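Local structure of mannosylglycerate hydrolase MGH1-like glycoside hydrolase domain-containing protein (Thermus thermophilus HB8, 4WVA) at residues A[26-29]-A[30-34]; A[128-131]-A[132-136]; A[310-313]-A[314-317]; A[394-397]-A[398-401]. The protein hydrolyses mannosylglycerate, a solute made by thermophiles under osmotic stress, to mannose and glycerate, and splits glucosylglycerate with similar efficiency. One frame throughout, in Å; residues are numbered along the deposited sequence. Where two conformers were deposited one is given.

Contact 1: residues A[26-29]-A[30-34]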
loop_
_atom_site.group_PDB
_atom_site.type_symbol
_atom_site.label_atom_id
_atom_site.label_comp_id
_atom_site.label_asym_id
_atom_site.label_seq_id
_atom_site.Cartn_x
_atom_site.Cartn_y
_atom_site.Cartn_z
ATOM N N GLY A 26 17.944 -27.040 -30.836
ATOM C CA GLY A 26 19.097 -27.812 -30.374
ATOM C C GLY A 26 19.393 -27.617 -28.901
ATOM O O GLY A 26 19.366 -28.580 -28.117
ATOM N N LEU A 27 19.681 -26.370 -28.527
ATOM C CA LEU A 27 20.080 -26.007 -27.162
ATOM C C LEU A 27 18.986 -26.290 -26.124
ATOM O O LEU A 27 19.249 -26.822 -25.022
ATOM C CB LEU A 27 20.472 -24.509 -27.140
ATOM C CG LEU A 27 20.819 -23.872 -25.789
ATOM C CD1 LEU A 27 21.977 -24.565 -25.078
ATOM C CD2 LEU A 27 21.150 -22.394 -25.973
ATOM N N TYR A 28 17.760 -25.916 -26.478
ATOM C CA TYR A 28 16.613 -26.056 -25.602
ATOM C C TYR A 28 15.460 -26.723 -26.343
ATOM O O TYR A 28 14.469 -26.082 -26.690
ATOM C CB TYR A 28 16.188 -24.675 -25.114
ATOM C CG TYR A 28 17.213 -23.893 -24.334
ATOM C CD1 TYR A 28 17.802 -24.402 -23.185
ATOM C CD2 TYR A 28 17.559 -22.601 -24.724
ATOM C CE1 TYR A 28 18.710 -23.668 -22.453
ATOM C CE2 TYR A 28 18.465 -21.856 -24.004
ATOM C CZ TYR A 28 19.064 -22.397 -22.882
ATOM O OH TYR A 28 19.921 -21.638 -22.134
ATOM N N PRO A 29 15.569 -28.042 -26.577
ATOM C CA PRO A 29 14.695 -28.737 -27.534
ATOM C C PRO A 29 13.399 -29.281 -26.917
ATOM O O PRO A 29 12.893 -30.349 -27.305
ATOM C CB PRO A 29 15.615 -29.858 -28.033
ATOM C CG PRO A 29 16.371 -30.227 -26.799
ATOM C CD PRO A 29 16.646 -28.919 -26.084
ATOM N N TYR A 30 12.835 -28.534 -25.962
ATOM C CA TYR A 30 11.660 -28.960 -25.237
ATOM C C TYR A 30 10.862 -27.702 -24.932
ATOM O O TYR A 30 11.194 -26.608 -25.445
ATOM C CB TYR A 30 12.026 -29.664 -23.910
ATOM C CG TYR A 30 12.901 -30.888 -24.033
ATOM C CD1 TYR A 30 12.398 -32.050 -24.607
ATOM C CD2 TYR A 30 14.206 -30.898 -23.542
ATOM C CE1 TYR A 30 13.185 -33.190 -24.708
ATOM C CE2 TYR A 30 14.996 -32.045 -23.645
ATOM C CZ TYR A 30 14.465 -33.178 -24.238
ATOM O OH TYR A 30 15.223 -34.347 -24.353
ATOM N N GLN A 31 9.803 -27.846 -24.148
ATOM C CA GLN A 31 9.017 -26.689 -23.689
ATOM C C GLN A 31 9.437 -26.237 -22.286
ATOM O O GLN A 31 9.449 -27.032 -21.344
ATOM C CB GLN A 31 7.524 -27.005 -23.709
ATOM C CG GLN A 31 6.634 -25.862 -23.221
ATOM C CD GLN A 31 5.151 -26.005 -23.512
ATOM O OE1 GLN A 31 4.446 -24.996 -23.741
ATOM N NE2 GLN A 31 4.641 -27.219 -23.460
ATOM N N TRP A 32 9.759 -24.948 -22.161
ATOM C CA TRP A 32 10.108 -24.348 -20.867
ATOM C C TRP A 32 8.967 -23.440 -20.379
ATOM O O TRP A 32 8.285 -22.809 -21.172
ATOM C CB TRP A 32 11.377 -23.503 -21.002
ATOM C CG TRP A 32 12.642 -24.182 -20.597
ATOM C CD1 TRP A 32 13.318 -23.993 -19.433
ATOM C CD2 TRP A 32 13.397 -25.149 -21.337
ATOM N NE1 TRP A 32 14.448 -24.747 -19.402
ATOM C CE2 TRP A 32 14.526 -25.473 -20.556
ATOM C CE3 TRP A 32 13.229 -25.776 -22.573
ATOM C CZ2 TRP A 32 15.470 -26.398 -20.964
ATOM C CZ3 TRP A 32 14.190 -26.696 -22.984
ATOM C CH2 TRP A 32 15.278 -27.001 -22.183
ATOM N N LEU A 33 8.785 -23.392 -19.066
ATOM C CA LEU A 33 7.669 -22.705 -18.420
ATOM C C LEU A 33 7.695 -21.195 -18.648
ATOM O O LEU A 33 6.773 -20.658 -19.295
ATOM C CB LEU A 33 7.674 -23.031 -16.924
ATOM C CG LEU A 33 6.468 -22.666 -16.054
ATOM C CD1 LEU A 33 6.669 -23.298 -14.676
ATOM C CD2 LEU A 33 6.240 -21.163 -15.946
ATOM N N TRP A 34 8.675 -20.469 -18.111
ATOM C CA TRP A 34 8.558 -19.005 -18.267
ATOM C C TRP A 34 8.810 -18.577 -19.713
ATOM O O TRP A 34 8.183 -17.631 -20.171
ATOM C CB TRP A 34 9.293 -18.135 -17.208
ATOM C CG TRP A 34 10.783 -17.975 -17.288
ATOM C CD1 TRP A 34 11.720 -18.844 -17.814
ATOM C CD2 TRP A 34 11.531 -16.878 -16.729
ATOM N NE1 TRP A 34 12.981 -18.332 -17.624
ATOM C CE2 TRP A 34 12.883 -17.125 -16.971
ATOM C CE3 TRP A 34 11.164 -15.701 -16.040
ATOM C CZ2 TRP A 34 13.882 -16.237 -16.564
ATOM C CZ3 TRP A 34 12.157 -14.821 -15.638
ATOM C CH2 TRP A 34 13.494 -15.095 -15.896
#
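Tyr-28 and Trp-32 form a local T-shaped aromatic pair where the loop after helix 4-15 turns into the short strand 31-32, beside the substrate pocket of the (alpha/alpha)6-barrel. The ring planes of Tyr-28 and Trp-32 stand at 69°, and the centroid of the phenol ring lies 5.1 Å from that of the six-membered ring of the indole. The phenol turns an edge to the indole face: CD1 of Tyr-28 sits 3.6 Å above the indole plane of Trp-32, displaced toward the rim. Just behind it, CB of Tyr-28 packs on CZ3 of Trp-32 at 3.6 Å. With CG of Tyr-28 anti to its own carbonyl carbon (chi1 -60°), the ring leans toward the backbone N, where Leu-27 CG lies over the centre of one face at 3.5 Å from the plane. The turn between the two rings is closed by a weak hydrogen bond from Tyr-30 N to Tyr-28 O (3.0 Å, 139° at the hydrogen). Beside it, Pro-29 CG makes a CH-pi contact over the face of the Tyr-30 ring, 4.2 Å from its centroid. Both Tyr-28 and Trp-32 probably bind substrate, and Trp-32 is also the N-cap of helix 33-43. The phenol oxygen of Tyr-28 looks away from the pair: it is hydrogen-bonded to Glu-393, the probable proton acceptor, to Arg-198 and to the nitrogen of a bound Tris molecule. The chemistry thus combines two kinds of hold, and the ring contacts are likely to share with the hydroxyl's bonds in fixing the phenol.

Contact 2: residues A[128-131]-A[132-136]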
loop_
_atom_site.group_PDB
_atom_site.type_symbol
_atom_site.label_atom_id
_atom_site.label_comp_id
_atom_site.label_asym_id
_atom_site.label_seq_id
_atom_site.Cartn_x
_atom_site.Cartn_y
_atom_site.Cartn_z
ATOM N N ALA A 128 -9.920 -19.005 -20.987
ATOM C CA ALA A 128 -9.683 -18.538 -19.612
ATOM C C ALA A 128 -10.401 -19.399 -18.587
ATOM O O ALA A 128 -9.841 -19.703 -17.545
ATOM C CB ALA A 128 -10.085 -17.085 -19.449
ATOM N N ARG A 129 -11.629 -19.813 -18.868
ATOM C CA ARG A 129 -12.328 -20.696 -17.947
ATOM C C ARG A 129 -11.611 -22.025 -17.797
ATOM O O ARG A 129 -11.620 -22.615 -16.715
ATOM C CB ARG A 129 -13.779 -20.914 -18.364
ATOM C CG ARG A 129 -14.618 -19.701 -18.031
ATOM C CD ARG A 129 -16.115 -19.898 -18.159
ATOM N NE ARG A 129 -16.743 -18.576 -18.138
ATOM C CZ ARG A 129 -16.948 -17.822 -17.049
ATOM N NH1 ARG A 129 -16.629 -18.245 -15.811
ATOM N NH2 ARG A 129 -17.504 -16.628 -17.203
ATOM N N TYR A 130 -10.991 -22.488 -18.875
ATOM C CA TYR A 130 -10.261 -23.742 -18.868
ATOM C C TYR A 130 -8.976 -23.624 -18.048
ATOM O O TYR A 130 -8.680 -24.482 -17.222
ATOM C CB TYR A 130 -9.971 -24.183 -20.311
ATOM C CG TYR A 130 -9.249 -25.506 -20.423
ATOM C CD1 TYR A 130 -9.922 -26.702 -20.240
ATOM C CD2 TYR A 130 -7.900 -25.558 -20.712
ATOM C CE1 TYR A 130 -9.267 -27.913 -20.362
ATOM C CE2 TYR A 130 -7.230 -26.764 -20.824
ATOM C CZ TYR A 130 -7.928 -27.945 -20.630
ATOM O OH TYR A 130 -7.283 -29.146 -20.759
ATOM N N LEU A 131 -8.234 -22.542 -18.259
ATOM C CA LEU A 131 -6.953 -22.358 -17.594
ATOM C C LEU A 131 -7.057 -21.878 -16.138
ATOM O O LEU A 131 -6.154 -22.147 -15.344
ATOM C CB LEU A 131 -6.080 -21.382 -18.400
ATOM C CG LEU A 131 -5.526 -21.969 -19.703
ATOM C CD1 LEU A 131 -4.817 -20.884 -20.492
ATOM C CD2 LEU A 131 -4.600 -23.141 -19.424
ATOM N N PHE A 132 -8.122 -21.157 -15.781
ATOM C CA PHE A 132 -8.173 -20.538 -14.469
ATOM C C PHE A 132 -7.950 -21.530 -13.298
ATOM O O PHE A 132 -7.117 -21.274 -12.422
ATOM C CB PHE A 132 -9.475 -19.759 -14.254
ATOM C CG PHE A 132 -9.576 -19.175 -12.882
ATOM C CD1 PHE A 132 -8.905 -18.011 -12.562
ATOM C CD2 PHE A 132 -10.288 -19.830 -11.893
ATOM C CE1 PHE A 132 -8.967 -17.493 -11.279
ATOM C CE2 PHE A 132 -10.354 -19.330 -10.606
ATOM C CZ PHE A 132 -9.683 -18.158 -10.298
ATOM N N PRO A 133 -8.696 -22.653 -13.268
ATOM C CA PRO A 133 -8.488 -23.577 -12.135
ATOM C C PRO A 133 -7.106 -24.243 -12.144
ATOM O O PRO A 133 -6.569 -24.593 -11.094
ATOM C CB PRO A 133 -9.602 -24.617 -12.295
ATOM C CG PRO A 133 -10.095 -24.480 -13.675
ATOM C CD PRO A 133 -9.743 -23.115 -14.191
ATOM N N LYS A 134 -6.507 -24.358 -13.321
ATOM C CA LYS A 134 -5.150 -24.873 -13.449
ATOM C C LYS A 134 -4.099 -23.892 -12.904
ATOM O O LYS A 134 -3.192 -24.285 -12.179
ATOM C CB LYS A 134 -4.871 -25.225 -14.913
ATOM C CG LYS A 134 -5.832 -26.274 -15.453
ATOM C CD LYS A 134 -5.446 -26.733 -16.843
ATOM C CE LYS A 134 -6.448 -27.730 -17.402
ATOM N NZ LYS A 134 -6.477 -28.975 -16.590
ATOM N N LEU A 135 -4.223 -22.615 -13.270
ATOM C CA LEU A 135 -3.391 -21.569 -12.684
ATOM C C LEU A 135 -3.532 -21.535 -11.157
ATOM O O LEU A 135 -2.548 -21.466 -10.415
ATOM C CB LEU A 135 -3.816 -20.203 -13.237
ATOM C CG LEU A 135 -3.419 -19.897 -14.677
ATOM C CD1 LEU A 135 -4.238 -18.762 -15.252
ATOM C CD2 LEU A 135 -1.942 -19.529 -14.698
ATOM N N LEU A 136 -4.771 -21.576 -10.697
ATOM C CA LEU A 136 -5.055 -21.512 -9.271
ATOM C C LEU A 136 -4.379 -22.686 -8.546
ATOM O O LEU A 136 -3.815 -22.519 -7.468
ATOM C CB LEU A 136 -6.567 -21.518 -9.050
ATOM C CG LEU A 136 -7.080 -21.338 -7.631
ATOM C CD1 LEU A 136 -6.768 -19.949 -7.113
ATOM C CD2 LEU A 136 -8.576 -21.602 -7.601
HETATM O O HOH W 1 -8.034 -30.490 -18.385
#
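Ala-128 O begins the series by accepting from Phe-132 N at 2.9 Å, a bond somewhat bent at the hydrogen (143°). Arg-129 O has no such donor four residues on, because Pro-133 stands there; the proline CD comes to 3.2 Å from Arg-129 O instead. Next, Tyr-130 holds its ring out from the helix, CG anti to the backbone N (chi1 -178°), and the chain of Lys-134 reaches back until CE lies over one face in a CH-pi contact, 3.9 Å from the centroid of the Tyr-130 ring. The lysine chain runs extended and bends only at its last torsion (-64°), and one water spans Tyr-130 OH and Lys-134 NZ, 2.8 Å from each. Tyr-130 OH is also hydrogen-bonded to Asp-60 of helix 48-62. All this lies on helix 121-146 of the (alpha/alpha)6-barrel, kinked at Pro-133. An alanine in place of Lys-134 would probably leave that face of the Tyr-130 ring without its methylene and the water without the ammonium donor. Leu-131 O resumes regular helix pairing with Leu-135 N at 2.9 Å, a nearly straight bond, while the buried Leu-131 and Leu-135 side chains pack against helices 107-117 and 48-62.

Contact 3: residues A[310-313]-A[314-317]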
loop_
_atom_site.group_PDB
_atom_site.type_symbol
_atom_site.label_atom_id
_atom_site.label_comp_id
_atom_site.label_asym_id
_atom_site.label_seq_id
_atom_site.Cartn_x
_atom_site.Cartn_y
_atom_site.Cartn_z
ATOM N N THR A 310 4.566 -3.241 -6.017
ATOM C CA THR A 310 4.596 -3.125 -4.539
ATOM C C THR A 310 5.312 -1.893 -3.954
ATOM O O THR A 310 4.896 -1.391 -2.902
ATOM C CB THR A 310 5.191 -4.413 -3.886
ATOM O OG1 THR A 310 6.583 -4.564 -4.207
ATOM C CG2 THR A 310 4.438 -5.636 -4.306
ATOM N N PRO A 311 6.399 -1.399 -4.582
ATOM C CA PRO A 311 7.058 -0.282 -3.906
ATOM C C PRO A 311 6.250 0.999 -3.936
ATOM O O PRO A 311 5.390 1.166 -4.803
ATOM C CB PRO A 311 8.327 -0.039 -4.737
ATOM C CG PRO A 311 8.181 -0.812 -5.952
ATOM C CD PRO A 311 7.186 -1.900 -5.721
ATOM N N HIS A 312 6.535 1.901 -3.007
ATOM C CA HIS A 312 6.116 3.273 -3.174
ATOM C C HIS A 312 7.060 3.989 -4.145
ATOM O O HIS A 312 8.108 3.486 -4.509
ATOM C CB HIS A 312 5.959 4.033 -1.827
ATOM C CG HIS A 312 7.193 4.094 -0.977
ATOM N ND1 HIS A 312 8.336 4.757 -1.358
ATOM C CD2 HIS A 312 7.429 3.647 0.281
ATOM C CE1 HIS A 312 9.238 4.685 -0.393
ATOM N NE2 HIS A 312 8.714 4.020 0.614
ATOM N N GLN A 313 6.620 5.146 -4.586
ATOM C CA GLN A 313 7.316 5.914 -5.607
ATOM C C GLN A 313 8.736 6.299 -5.234
ATOM O O GLN A 313 9.601 6.356 -6.097
ATOM C CB GLN A 313 6.534 7.199 -5.852
ATOM C CG GLN A 313 7.011 8.030 -7.021
ATOM C CD GLN A 313 6.762 7.368 -8.338
ATOM O OE1 GLN A 313 7.284 7.816 -9.359
ATOM N NE2 GLN A 313 5.907 6.339 -8.356
ATOM N N GLY A 314 8.945 6.634 -3.968
ATOM C CA GLY A 314 10.284 6.975 -3.473
ATOM C C GLY A 314 11.251 5.839 -3.698
ATOM O O GLY A 314 12.361 6.026 -4.210
ATOM N N ARG A 315 10.822 4.639 -3.349
ATOM C CA ARG A 315 11.591 3.459 -3.538
ATOM C C ARG A 315 11.832 3.193 -5.046
ATOM O O ARG A 315 12.931 2.849 -5.464
ATOM C CB ARG A 315 10.868 2.300 -2.881
ATOM C CG ARG A 315 11.656 1.044 -2.781
ATOM C CD ARG A 315 11.114 0.201 -1.631
ATOM N NE ARG A 315 11.424 0.803 -0.356
ATOM C CZ ARG A 315 11.125 0.291 0.826
ATOM N NH1 ARG A 315 10.521 -0.884 0.928
ATOM N NH2 ARG A 315 11.515 0.951 1.931
ATOM N N ALA A 316 10.801 3.392 -5.864
ATOM C CA ALA A 316 10.941 3.277 -7.310
ATOM C C ALA A 316 11.960 4.296 -7.844
ATOM O O ALA A 316 12.743 3.993 -8.746
ATOM C CB ALA A 316 9.590 3.454 -8.005
ATOM N N SER A 317 11.959 5.491 -7.261
ATOM C CA SER A 317 12.908 6.520 -7.678
ATOM C C SER A 317 14.346 6.125 -7.327
ATOM O O SER A 317 15.265 6.419 -8.101
ATOM C CB SER A 317 12.524 7.904 -7.115
ATOM O OG SER A 317 13.116 8.171 -5.859
#
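His-312 and Gln-313 meet Gly-314 to Ser-317 in the first turn of helix 313-327, far from the centre of this (alpha/alpha)6-barrel protein, with His-312 as the N-cap. The backbone bonds define the turn. His-312 O accepts from Ala-316 N at 3.0 Å, in the carbonyl plane and with 162° at the hydrogen; Gln-313 O accepts from Ser-317 N at 2.8 Å, the donor tilted from the carbonyl plane.

The imidazole of His-312 folds toward the helix start. Its chi1 of 59° places CG between the backbone N and the carbonyl carbon, which brings the ring back to the first amides of the helix. There ND1 of His-312 lies 3.2 Å from Arg-315 N and 3.3 Å from Gly-314 N, the latter at the ring edge and in its plane. A side chain at Gly-314 would have met CE1 of the imidazole closely. The ring of His-312 also stacks with Tyr-369 of a second subunit, so the helix end belongs to a subunit interface.

The arginine leads its polar end elsewhere, to a salt bridge with Glu-274 and a cation-pi contact with Trp-277; the guanidinium plane of Arg-315 is 44° from that of the imidazole, and one face lies under His-312 NE2.

Van der Waals contacts gather on the base of the same arginine: Arg-315 CB is touched by Pro-311 CB at 3.9 Å and by His-312 CE1 at 3.8 Å.

Contact 4: residues A[394-397]-A[398-401]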
loop_
_atom_site.group_PDB
_atom_site.type_symbol
_atom_site.label_atom_id
_atom_site.label_comp_id
_atom_site.label_asym_id
_atom_site.label_seq_id
_atom_site.Cartn_x
_atom_site.Cartn_y
_atom_site.Cartn_z
ATOM N N TYR A 394 21.176 -13.550 -24.950
ATOM C CA TYR A 394 21.616 -12.407 -24.154
ATOM C C TYR A 394 22.699 -11.676 -24.925
ATOM O O TYR A 394 23.133 -12.148 -25.988
ATOM C CB TYR A 394 22.087 -12.811 -22.747
ATOM C CG TYR A 394 22.840 -14.118 -22.689
ATOM C CD1 TYR A 394 22.152 -15.321 -22.661
ATOM C CD2 TYR A 394 24.225 -14.153 -22.663
ATOM C CE1 TYR A 394 22.815 -16.520 -22.645
ATOM C CE2 TYR A 394 24.894 -15.357 -22.626
ATOM C CZ TYR A 394 24.176 -16.540 -22.616
ATOM O OH TYR A 394 24.801 -17.779 -22.582
ATOM N N TYR A 395 23.080 -10.525 -24.404
ATOM C CA TYR A 395 23.966 -9.612 -25.113
ATOM C C TYR A 395 24.982 -9.025 -24.169
ATOM O O TYR A 395 24.674 -8.715 -23.026
ATOM C CB TYR A 395 23.179 -8.483 -25.786
ATOM C CG TYR A 395 22.115 -8.977 -26.733
ATOM C CD1 TYR A 395 20.864 -9.363 -26.260
ATOM C CD2 TYR A 395 22.357 -9.088 -28.101
ATOM C CE1 TYR A 395 19.885 -9.826 -27.113
ATOM C CE2 TYR A 395 21.380 -9.565 -28.956
ATOM C CZ TYR A 395 20.148 -9.942 -28.458
ATOM O OH TYR A 395 19.160 -10.417 -29.292
ATOM N N ASP A 396 26.210 -8.857 -24.658
ATOM C CA ASP A 396 27.256 -8.188 -23.898
ATOM C C ASP A 396 26.827 -6.729 -23.680
ATOM O O ASP A 396 26.494 -6.030 -24.636
ATOM C CB ASP A 396 28.586 -8.292 -24.675
ATOM C CG ASP A 396 29.765 -7.687 -23.937
ATOM O OD1 ASP A 396 29.690 -6.527 -23.504
ATOM O OD2 ASP A 396 30.795 -8.381 -23.817
ATOM N N PRO A 397 26.793 -6.260 -22.415
ATOM C CA PRO A 397 26.284 -4.896 -22.188
ATOM C C PRO A 397 27.272 -3.797 -22.586
ATOM O O PRO A 397 26.886 -2.642 -22.702
ATOM C CB PRO A 397 26.032 -4.844 -20.680
ATOM C CG PRO A 397 26.767 -5.970 -20.106
ATOM C CD PRO A 397 27.135 -6.956 -21.162
ATOM N N LEU A 398 28.532 -4.173 -22.800
ATOM C CA LEU A 398 29.576 -3.196 -23.104
ATOM C C LEU A 398 29.690 -3.013 -24.603
ATOM O O LEU A 398 29.824 -1.890 -25.079
ATOM C CB LEU A 398 30.916 -3.664 -22.521
ATOM C CG LEU A 398 30.884 -3.996 -21.023
ATOM C CD1 LEU A 398 32.282 -4.348 -20.544
ATOM C CD2 LEU A 398 30.292 -2.849 -20.209
ATOM N N THR A 399 29.635 -4.121 -25.340
ATOM C CA THR A 399 29.838 -4.116 -26.792
ATOM C C THR A 399 28.567 -4.320 -27.597
ATOM O O THR A 399 28.540 -3.998 -28.778
ATOM C CB THR A 399 30.812 -5.224 -27.222
ATOM O OG1 THR A 399 30.232 -6.517 -26.964
ATOM C CG2 THR A 399 32.126 -5.085 -26.491
ATOM N N GLY A 400 27.554 -4.927 -26.970
ATOM C CA GLY A 400 26.333 -5.291 -27.659
ATOM C C GLY A 400 26.365 -6.635 -28.361
ATOM O O GLY A 400 25.377 -7.027 -28.956
ATOM N N GLN A 401 27.489 -7.354 -28.294
ATOM C CA GLN A 401 27.631 -8.591 -29.048
ATOM C C GLN A 401 26.636 -9.654 -28.577
ATOM O O GLN A 401 26.458 -9.838 -27.378
ATOM C CB GLN A 401 29.040 -9.167 -28.892
ATOM C CG GLN A 401 30.177 -8.286 -29.383
ATOM C CD GLN A 401 31.508 -8.750 -28.797
ATOM O OE1 GLN A 401 32.022 -8.186 -27.808
ATOM N NE2 GLN A 401 32.048 -9.827 -29.372
#
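Asp-396 holds the tight turn that links strands 394-395 and 402-403, a two-stranded antiparallel hairpin next to Glu-393, the probable proton acceptor. Its carboxylate reaches into the turn and OD1 takes two backbone N-H groups, as in an Asx turn: Leu-398 N at 2.7 Å, nearly in line with the C-O bond, and Thr-399 N at 3.0 Å, from above the carboxylate plane. The anti placement of CG relative to the backbone N (chi1 -177°) brings OD1 within bonding distance of both amides. The backbone adds two bonds of its own: Gly-400 N donates to Asp-396 O at 2.8 Å, and Asp-396 N donates to Gln-401 O at 2.9 Å and 169°. Gly-400 has a positive phi (86°), at which a CB would be jammed against the carbonyl O of the residue before. Were Asp-396 an alanine, the amides of Leu-398 and Thr-399 would probably lose their shared acceptor and the turn be less firmly fixed.

On the exposed side of the turn lie Leu-398 and Thr-399, where the Leu-398 side chain comes nearest with CB, 3.3 Å from Asp-396 OD1, beside the bond its backbone N already gives. The strand side is packed more closely: Tyr-395 lies against helix 372-389 and is hydrogen-bonded by its hydroxyl to Gly-390, while its ring edge faces Gly-400 O. Out at the turn the hydroxyl of Thr-399 still has work, forming an ST turn in which OG1 accepts from Gln-401 N at 3.2 Å.

From the N terminus the contacts come strictly in series: each ends before the next begins, and none nests in or crosses another; contacts 1, 3 and 4 sit at turns or a helix start, contact 2 inside a helix. Contact 1 closes the turn leading into strand 31-32 and helix 33-43. Contact 2 stays within helix 121-146, about 8 Å from contact 1 by nearest atoms. Contact 3 closes the start of helix 313-327, with its centre about 35 Å from that of contact 1, across the centre of the chain, and adds a subunit interface. Contact 4 closes the hairpin 394-403 and returns toward the pocket, its nearest atoms about 6 Å from contact 1; Glu-393, just before it, lies at the same pocket.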